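Nicotinate-nucleotide pyrophosphorylase (Pyrococcus furiosus, PDB 2I14) probably catalyses the ATP-coupled joining of nicotinate to the ribose of phosphoribosyl pyrophosphate, giving nicotinate mononucleotide for NAD biosynthesis. Local coordinates at residues A[72-83]-A[360-370]; A[306-314]-A[321-329]. All blocks are in the same frame, centred on the assembly; numbering follows the deposited sequence.

In the fold
Both contacts belong to the large antiparallel sheet, their centres about 17 Å apart, and both are partly buried. Interaction 1 (72-83 with 360-370) pairs two strands, buries 929 Å² and rests on backbone hydrogen bonds with a buried aliphatic face; the outer side of its turn is open to solvent. Interaction 2 (306-314 with 321-329) buries only 344 Å², though none of its touching residues is fully exposed: a loop crosses strand 307-313, with charged side chains near one another beside one backbone bond and a weak hydroxyl bond. They meet where strand 357-365 neighbours strand 328-333, Gln-329 accepting from the Leu-361 amide. Glu-98 also serves both, taking the Tyr-80 hydroxyl and the Arg-327 guanidinium.

Interaction 1 of 2, residues A[72-83]-A[360-370]; sequences LEGIPVNVYAMP and LLKPIIENGEI
Val-79 pairs with two consecutive residues, Ile-364 and Ile-365, in a classic beta bulge. Its carbonyl O receives both amides, Ile-364 N at 2.9 Å and Ile-365 N at 3.2 Å, while Val-79 N returns a bond to Ile-365 O. Beyond the bulge, Ala-81 and Lys-362 exchange two backbone bonds. The tight part is the aliphatic face, where Val-79 and Ile-365 lie side by side, CB to CB 3.7 Å. With CG1 of Ile-364 set between its own backbone N and carbonyl carbon (chi1 81°), its CG2 branch reaches Ala-81 CB at 4.0 Å; the small methyl leaves room for it. The other face is looser: Pro-363 CG touches Tyr-80 CD2 obliquely at 3.9 Å, and proline, lacking an N-H, gives up no bond to strand 77-81 at this non-hydrogen-bonded pair. On the outer side of the type I' turn, Glu-366, Asn-367 and Glu-369 are exposed. Glycine suits Gly-368, tucked in with positive phi and no room for a side chain against Gly-74 and Ile-75. Gly-74 N meets a lone pair of Gly-368 O at 2.7 Å, and Gly-368 N bonds to Val-77 O. Asn-78 OD1 accepts Asn-367 N at 3.0 Å, the donor nearly in line with the amide C=O (160°). With an alanine here, the Asn-367 amide would probably lose this acceptor and the turn would be held less firmly. Strand 77-81 runs between strands 357-365 and 95-98, which supplies Leu-95 beside Val-79, while Val-65 and Ala-69 of helix 65-72 cover Ala-81, Ile-364 and Ile-365.

Interaction 2 of 2, residues A[306-314]-A[321-329]; sequences FALDIVEVE and RGKLSGRKQ
Val-311 turns its two methyls onto the backbone of 324-326: with chi1 at -54°, CG1 stands anti to the carbonyl carbon and meets Leu-324 O at 3.3 Å, while CG2 packs against the Gly-326 carbonyl. Glu-312 has CG anti to its N (chi1 -158°) and an extended chain beyond, which carries the carboxylate obliquely across Arg-327, near its CB. These neighbours can both point toward the loop because they form a classic beta bulge, facing Leu-45 of strand 43-49 together. The firm link is Gly-326 N to Val-311 O, 2.7 Å long, with the donor tilted 30° from the carbonyl plane. Ser-325 OG adds a weak bond to Val-311 O at 3.4 Å. Glycine suits Gly-326, because at its backbone angles a CB would be pressed against the carbonyl O of Ser-325. At the other end Lys-323 crosses Asp-309 with its aliphatic stem, Lys-323 CG lying 3.2 Å from Asp-309 OD2, but Lys-323 NZ stays 4.8 Å from that oxygen and has a long, weak ion pair with Asp-47 instead. Arg-327 behaves similarly: its NE is 4.0 Å from Glu-312 OE1, beyond a salt bridge and with the two planar groups strongly inclined, whereas NH2 makes its salt bridge to Glu-98. The loop also faces other copies of the protein, Ser-325 O accepting from Trp-259 of the second subunit and Arg-321 pairing with Asp-215 of the third. The side chain of Asp-309 is about 5 Å from the bound phosphoribosyl pyrophosphate analogue. The chemistry implies a loop positioned locally by one good backbone bond and valine packing, with attraction between nearby opposite charges likely to favour the arrangement without closing a salt bridge across it.

Interaction 1 of 2, residues A[72-83]-A[360-370]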
# COMPACT_ATOMS: atom_id res chain seq x y z
N LEU A 72 30.96 -29.21 -24.51
CA LEU A 72 30.62 -29.49 -25.90
C LEU A 72 31.88 -29.86 -26.66
O LEU A 72 31.85 -30.09 -27.88
CB LEU A 72 29.95 -28.27 -26.53
CG LEU A 72 28.43 -28.13 -26.36
CD1 LEU A 72 27.91 -29.08 -25.29
CD2 LEU A 72 28.11 -26.67 -26.03
N GLU A 73 32.99 -29.92 -25.94
CA GLU A 73 34.29 -30.26 -26.51
C GLU A 73 34.24 -31.66 -27.12
O GLU A 73 33.80 -32.61 -26.46
CB GLU A 73 35.37 -30.20 -25.43
CG GLU A 73 36.79 -30.45 -25.95
CD GLU A 73 37.85 -30.39 -24.86
OE1 GLU A 73 37.75 -31.17 -23.87
OE2 GLU A 73 38.79 -29.56 -24.99
N GLY A 74 34.69 -31.79 -28.36
CA GLY A 74 34.69 -33.08 -29.01
C GLY A 74 33.30 -33.50 -29.40
O GLY A 74 32.89 -34.65 -29.21
N ILE A 75 32.54 -32.55 -29.93
CA ILE A 75 31.19 -32.83 -30.36
C ILE A 75 30.91 -32.07 -31.66
O ILE A 75 31.25 -30.89 -31.80
CB ILE A 75 30.18 -32.45 -29.25
CG1 ILE A 75 30.35 -33.42 -28.08
CG2 ILE A 75 28.75 -32.48 -29.79
CD1 ILE A 75 29.33 -33.26 -26.97
N PRO A 76 30.29 -32.75 -32.64
CA PRO A 76 29.91 -32.30 -33.99
C PRO A 76 29.24 -30.93 -34.14
O PRO A 76 28.32 -30.78 -34.95
CB PRO A 76 28.98 -33.42 -34.46
CG PRO A 76 29.53 -34.61 -33.78
CD PRO A 76 29.81 -34.12 -32.39
N VAL A 77 29.70 -29.92 -33.40
CA VAL A 77 29.08 -28.60 -33.49
C VAL A 77 30.00 -27.40 -33.34
O VAL A 77 31.15 -27.52 -32.91
CB VAL A 77 27.98 -28.45 -32.42
CG1 VAL A 77 26.87 -29.47 -32.64
CG2 VAL A 77 28.59 -28.60 -31.03
N ASN A 78 29.48 -26.23 -33.70
CA ASN A 78 30.20 -24.98 -33.56
C ASN A 78 29.58 -24.24 -32.38
O ASN A 78 28.38 -24.34 -32.14
CB ASN A 78 30.07 -24.11 -34.81
CG ASN A 78 30.76 -24.71 -36.00
OD1 ASN A 78 31.78 -25.39 -35.86
ND2 ASN A 78 30.23 -24.44 -37.19
N VAL A 79 30.40 -23.51 -31.64
CA VAL A 79 29.89 -22.79 -30.49
C VAL A 79 30.42 -21.37 -30.44
O VAL A 79 31.59 -21.14 -30.12
CB VAL A 79 30.28 -23.51 -29.18
CG1 VAL A 79 29.63 -22.81 -28.01
CG2 VAL A 79 29.88 -24.97 -29.24
N TYR A 80 29.57 -20.40 -30.78
CA TYR A 80 29.98 -19.00 -30.75
C TYR A 80 29.51 -18.45 -29.40
O TYR A 80 28.52 -18.93 -28.84
CB TYR A 80 29.33 -18.22 -31.89
CG TYR A 80 29.27 -18.99 -33.20
CD1 TYR A 80 28.44 -20.11 -33.32
CD2 TYR A 80 30.02 -18.60 -34.31
CE1 TYR A 80 28.34 -20.81 -34.52
CE2 TYR A 80 29.93 -19.29 -35.51
CZ TYR A 80 29.09 -20.40 -35.62
OH TYR A 80 28.96 -21.08 -36.81
N ALA A 81 30.21 -17.46 -28.88
CA ALA A 81 29.82 -16.91 -27.59
C ALA A 81 30.36 -15.51 -27.33
O ALA A 81 31.09 -14.94 -28.15
CB ALA A 81 30.27 -17.85 -26.48
N MET A 82 29.96 -14.96 -26.19
CA MET A 82 30.42 -13.66 -25.76
C MET A 82 31.53 -13.98 -24.78
O MET A 82 31.54 -15.05 -24.18
CB MET A 82 29.32 -12.90 -25.01
CG MET A 82 28.15 -12.39 -25.83
SD MET A 82 27.08 -11.32 -24.79
CE MET A 82 25.82 -10.87 -25.99
N PRO A 83 32.49 -13.08 -24.61
CA PRO A 83 33.57 -13.38 -23.66
C PRO A 83 33.04 -13.47 -22.23
O PRO A 83 32.26 -12.62 -21.79
CB PRO A 83 34.55 -12.23 -23.87
CG PRO A 83 33.67 -11.10 -24.40
CD PRO A 83 32.75 -11.83 -25.34
N LEU A 360 30.06 -9.18 -30.57
CA LEU A 360 30.29 -9.89 -29.33
C LEU A 360 30.32 -11.41 -29.49
O LEU A 360 31.10 -12.09 -28.83
CB LEU A 360 29.25 -9.48 -28.28
CG LEU A 360 29.35 -8.03 -27.78
CD1 LEU A 360 28.19 -7.71 -26.87
CD2 LEU A 360 30.65 -7.84 -27.06
N LEU A 361 29.47 -11.95 -30.35
CA LEU A 361 29.46 -13.40 -30.57
C LEU A 361 30.71 -13.79 -31.36
O LEU A 361 30.85 -13.44 -32.53
CB LEU A 361 28.22 -13.85 -31.35
CG LEU A 361 26.85 -14.00 -30.67
CD1 LEU A 361 26.98 -14.88 -29.44
CD2 LEU A 361 26.30 -12.64 -30.30
N LYS A 362 31.62 -14.52 -30.71
CA LYS A 362 32.85 -14.94 -31.36
C LYS A 362 32.99 -16.44 -31.27
O LYS A 362 32.57 -17.04 -30.29
CB LYS A 362 34.06 -14.29 -30.70
CG LYS A 362 34.09 -12.77 -30.77
CD LYS A 362 34.08 -12.29 -32.22
CE LYS A 362 34.15 -10.77 -32.30
NZ LYS A 362 35.42 -10.23 -31.72
N PRO A 363 33.58 -17.07 -32.30
CA PRO A 363 33.78 -18.52 -32.32
C PRO A 363 34.67 -19.02 -31.19
O PRO A 363 35.76 -18.48 -30.97
CB PRO A 363 34.41 -18.77 -33.69
CG PRO A 363 33.83 -17.68 -34.52
CD PRO A 363 33.93 -16.48 -33.61
N ILE A 364 34.21 -20.04 -30.46
CA ILE A 364 35.00 -20.60 -29.37
C ILE A 364 35.22 -22.11 -29.56
O ILE A 364 36.16 -22.68 -29.01
CB ILE A 364 34.37 -20.35 -27.97
CG1 ILE A 364 33.27 -21.36 -27.68
CG2 ILE A 364 33.81 -18.93 -27.89
CD1 ILE A 364 32.90 -21.41 -26.24
N ILE A 365 34.34 -22.74 -30.34
CA ILE A 365 34.47 -24.16 -30.62
C ILE A 365 34.13 -24.47 -32.07
O ILE A 365 32.98 -24.32 -32.50
CB ILE A 365 33.59 -25.03 -29.71
CG1 ILE A 365 34.34 -25.34 -28.41
CG2 ILE A 365 33.22 -26.34 -30.42
CD1 ILE A 365 33.69 -26.39 -27.55
N GLU A 366 35.14 -24.88 -32.81
CA GLU A 366 34.98 -25.24 -34.21
C GLU A 366 34.96 -26.76 -34.33
O GLU A 366 35.97 -27.44 -34.14
CB GLU A 366 36.13 -24.65 -35.03
CG GLU A 366 36.09 -25.03 -36.50
CD GLU A 366 34.75 -24.73 -37.13
OE1 GLU A 366 34.45 -23.54 -37.34
OE2 GLU A 366 33.98 -25.69 -37.41
N ASN A 367 33.77 -27.28 -34.63
CA ASN A 367 33.57 -28.71 -34.77
C ASN A 367 34.20 -29.50 -33.61
O ASN A 367 35.09 -30.32 -33.81
CB ASN A 367 34.13 -29.19 -36.10
CG ASN A 367 33.87 -30.67 -36.34
OD1 ASN A 367 32.76 -31.15 -36.14
ND2 ASN A 367 34.90 -31.39 -36.78
N GLY A 368 33.71 -29.24 -32.41
CA GLY A 368 34.20 -29.93 -31.23
C GLY A 368 35.61 -29.55 -30.83
O GLY A 368 36.16 -30.11 -29.89
N GLU A 369 36.19 -28.58 -31.52
CA GLU A 369 37.55 -28.15 -31.23
C GLU A 369 37.55 -26.76 -30.61
O GLU A 369 37.11 -25.81 -31.24
CB GLU A 369 38.37 -28.12 -32.53
CG GLU A 369 39.71 -28.88 -32.48
CD GLU A 369 39.56 -30.40 -32.35
OE1 GLU A 369 40.59 -31.11 -32.45
OE2 GLU A 369 38.42 -30.90 -32.14
N ILE A 370 38.04 -26.64 -29.39
CA ILE A 370 38.07 -25.35 -28.71
C ILE A 370 39.17 -24.46 -29.25
O ILE A 370 40.32 -24.53 -28.83
CB ILE A 370 38.22 -25.50 -27.19
CG1 ILE A 370 39.53 -26.21 -26.84
CG2 ILE A 370 37.08 -26.33 -26.64
CD1 ILE A 370 39.80 -26.30 -25.35

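Interaction 2 of 2, residues A[306-314]-A[321-329]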
# COMPACT_ATOMS: atom_id res chain seq x y z
N PHE A 306 18.03 -18.86 -18.18
CA PHE A 306 18.63 -19.06 -19.50
C PHE A 306 17.96 -20.21 -20.25
O PHE A 306 17.74 -21.27 -19.69
CB PHE A 306 20.14 -19.34 -19.34
CG PHE A 306 21.01 -18.11 -19.39
CD1 PHE A 306 22.08 -17.95 -18.52
CD2 PHE A 306 20.76 -17.10 -20.32
CE1 PHE A 306 22.90 -16.82 -18.56
CE2 PHE A 306 21.57 -15.96 -20.38
CZ PHE A 306 22.64 -15.81 -19.49
N ALA A 307 17.63 -20.00 -21.52
CA ALA A 307 17.00 -21.05 -22.30
C ALA A 307 17.66 -21.25 -23.66
O ALA A 307 18.11 -20.29 -24.28
CB ALA A 307 15.52 -20.75 -22.47
N LEU A 308 17.71 -22.50 -24.11
CA LEU A 308 18.29 -22.84 -25.41
C LEU A 308 17.16 -23.05 -26.41
O LEU A 308 16.36 -23.99 -26.29
CB LEU A 308 19.12 -24.12 -25.27
CG LEU A 308 19.84 -24.68 -26.51
CD1 LEU A 308 18.87 -25.30 -27.51
CD2 LEU A 308 20.63 -23.55 -27.16
N ASP A 309 17.07 -22.18 -27.42
CA ASP A 309 16.02 -22.31 -28.42
C ASP A 309 16.51 -22.21 -29.86
O ASP A 309 17.17 -21.24 -30.23
CB ASP A 309 14.95 -21.23 -28.22
CG ASP A 309 14.47 -21.15 -26.79
OD1 ASP A 309 14.26 -22.21 -26.16
OD2 ASP A 309 14.27 -20.02 -26.30
N ILE A 310 16.16 -23.20 -30.68
CA ILE A 310 16.55 -23.19 -32.09
C ILE A 310 15.85 -22.03 -32.79
O ILE A 310 14.63 -21.95 -32.84
CB ILE A 310 16.21 -24.54 -32.77
CG1 ILE A 310 14.92 -25.10 -32.20
CG2 ILE A 310 17.32 -25.53 -32.53
CD1 ILE A 310 14.69 -26.55 -32.55
N VAL A 311 16.65 -21.11 -33.31
CA VAL A 311 16.16 -19.93 -34.00
C VAL A 311 16.34 -20.02 -35.51
O VAL A 311 15.93 -19.13 -36.25
CB VAL A 311 16.89 -18.68 -33.50
CG1 VAL A 311 16.80 -18.58 -31.99
CG2 VAL A 311 18.33 -18.74 -33.94
N GLU A 312 16.97 -21.10 -35.96
CA GLU A 312 17.20 -21.31 -37.38
C GLU A 312 17.48 -22.79 -37.67
O GLU A 312 18.27 -23.43 -36.98
CB GLU A 312 18.38 -20.45 -37.85
CG GLU A 312 18.38 -20.19 -39.36
CD GLU A 312 19.50 -19.26 -39.79
OE1 GLU A 312 20.68 -19.66 -39.66
OE2 GLU A 312 19.20 -18.14 -40.27
N VAL A 313 16.81 -23.31 -38.70
CA VAL A 313 16.97 -24.70 -39.11
C VAL A 313 17.27 -24.76 -40.60
O VAL A 313 16.43 -24.40 -41.42
CB VAL A 313 15.69 -25.51 -38.83
CG1 VAL A 313 15.95 -27.00 -39.05
CG2 VAL A 313 15.22 -25.26 -37.41
N GLU A 314 18.47 -25.21 -40.94
CA GLU A 314 18.90 -25.31 -42.34
C GLU A 314 18.87 -23.95 -43.04
O GLU A 314 18.27 -23.80 -44.10
CB GLU A 314 18.02 -26.30 -43.11
CG GLU A 314 18.77 -27.47 -43.71
CD GLU A 314 18.45 -28.79 -43.03
OE1 GLU A 314 17.27 -29.23 -43.11
OE2 GLU A 314 19.36 -29.39 -42.42
N ARG A 321 6.94 -19.62 -30.34
CA ARG A 321 6.30 -18.41 -29.79
C ARG A 321 7.08 -17.71 -28.69
O ARG A 321 7.61 -18.36 -27.78
CB ARG A 321 4.90 -18.72 -29.25
CG ARG A 321 3.90 -19.27 -30.26
CD ARG A 321 2.61 -19.67 -29.57
NE ARG A 321 1.82 -18.51 -29.15
CZ ARG A 321 0.74 -18.56 -28.38
NH1 ARG A 321 0.31 -19.73 -27.92
NH2 ARG A 321 0.08 -17.45 -28.08
N GLY A 322 7.13 -16.39 -28.76
CA GLY A 322 7.83 -15.63 -27.75
C GLY A 322 9.34 -15.70 -27.86
O GLY A 322 10.04 -15.22 -26.99
N LYS A 323 9.83 -16.30 -28.93
CA LYS A 323 11.27 -16.42 -29.15
C LYS A 323 11.64 -15.70 -30.46
O LYS A 323 10.88 -15.74 -31.44
CB LYS A 323 11.68 -17.90 -29.23
CG LYS A 323 13.03 -18.20 -28.60
CD LYS A 323 14.16 -17.28 -29.11
CE LYS A 323 15.47 -17.51 -28.35
NZ LYS A 323 16.53 -16.52 -28.69
N LEU A 324 12.79 -15.03 -30.47
CA LEU A 324 13.25 -14.32 -31.65
C LEU A 324 13.82 -15.32 -32.64
O LEU A 324 14.44 -16.31 -32.26
CB LEU A 324 14.30 -13.30 -31.25
CG LEU A 324 13.73 -12.22 -30.32
CD1 LEU A 324 14.86 -11.29 -29.88
CD2 LEU A 324 12.62 -11.44 -31.02
N SER A 325 13.61 -15.05 -33.92
CA SER A 325 14.04 -15.96 -34.96
C SER A 325 15.26 -15.50 -35.75
O SER A 325 15.49 -14.30 -35.90
CB SER A 325 12.88 -16.19 -35.93
OG SER A 325 12.92 -17.48 -36.51
N GLY A 326 16.03 -16.46 -36.23
CA GLY A 326 17.20 -16.14 -37.04
C GLY A 326 18.56 -16.09 -36.37
O GLY A 326 18.66 -15.99 -35.15
N ARG A 327 19.60 -16.17 -37.20
CA ARG A 327 20.99 -16.13 -36.73
C ARG A 327 21.38 -14.67 -36.58
O ARG A 327 21.33 -13.91 -37.55
CB ARG A 327 21.92 -16.78 -37.76
CG ARG A 327 23.39 -16.39 -37.61
CD ARG A 327 24.21 -16.77 -38.84
NE ARG A 327 24.36 -18.22 -38.96
CZ ARG A 327 25.15 -18.95 -38.19
NH1 ARG A 327 25.88 -18.38 -37.24
NH2 ARG A 327 25.20 -20.27 -38.35
N LYS A 328 21.78 -14.26 -35.38
CA LYS A 328 22.13 -12.87 -35.19
C LYS A 328 23.38 -12.54 -34.40
O LYS A 328 24.05 -13.42 -33.85
CB LYS A 328 20.94 -12.13 -34.58
CG LYS A 328 19.85 -11.81 -35.60
CD LYS A 328 19.11 -13.06 -36.11
CE LYS A 328 18.50 -12.87 -37.52
NZ LYS A 328 19.49 -12.85 -38.65
N GLN A 329 23.70 -11.25 -34.37
CA GLN A 329 24.86 -10.74 -33.67
C GLN A 329 24.48 -9.54 -32.82
O GLN A 329 23.51 -8.85 -33.12
CB GLN A 329 25.95 -10.32 -34.66
CG GLN A 329 27.21 -11.20 -34.64
CD GLN A 329 28.05 -10.98 -33.41
OE1 GLN A 329 27.56 -11.02 -32.29
NE2 GLN A 329 29.33 -10.74 -33.61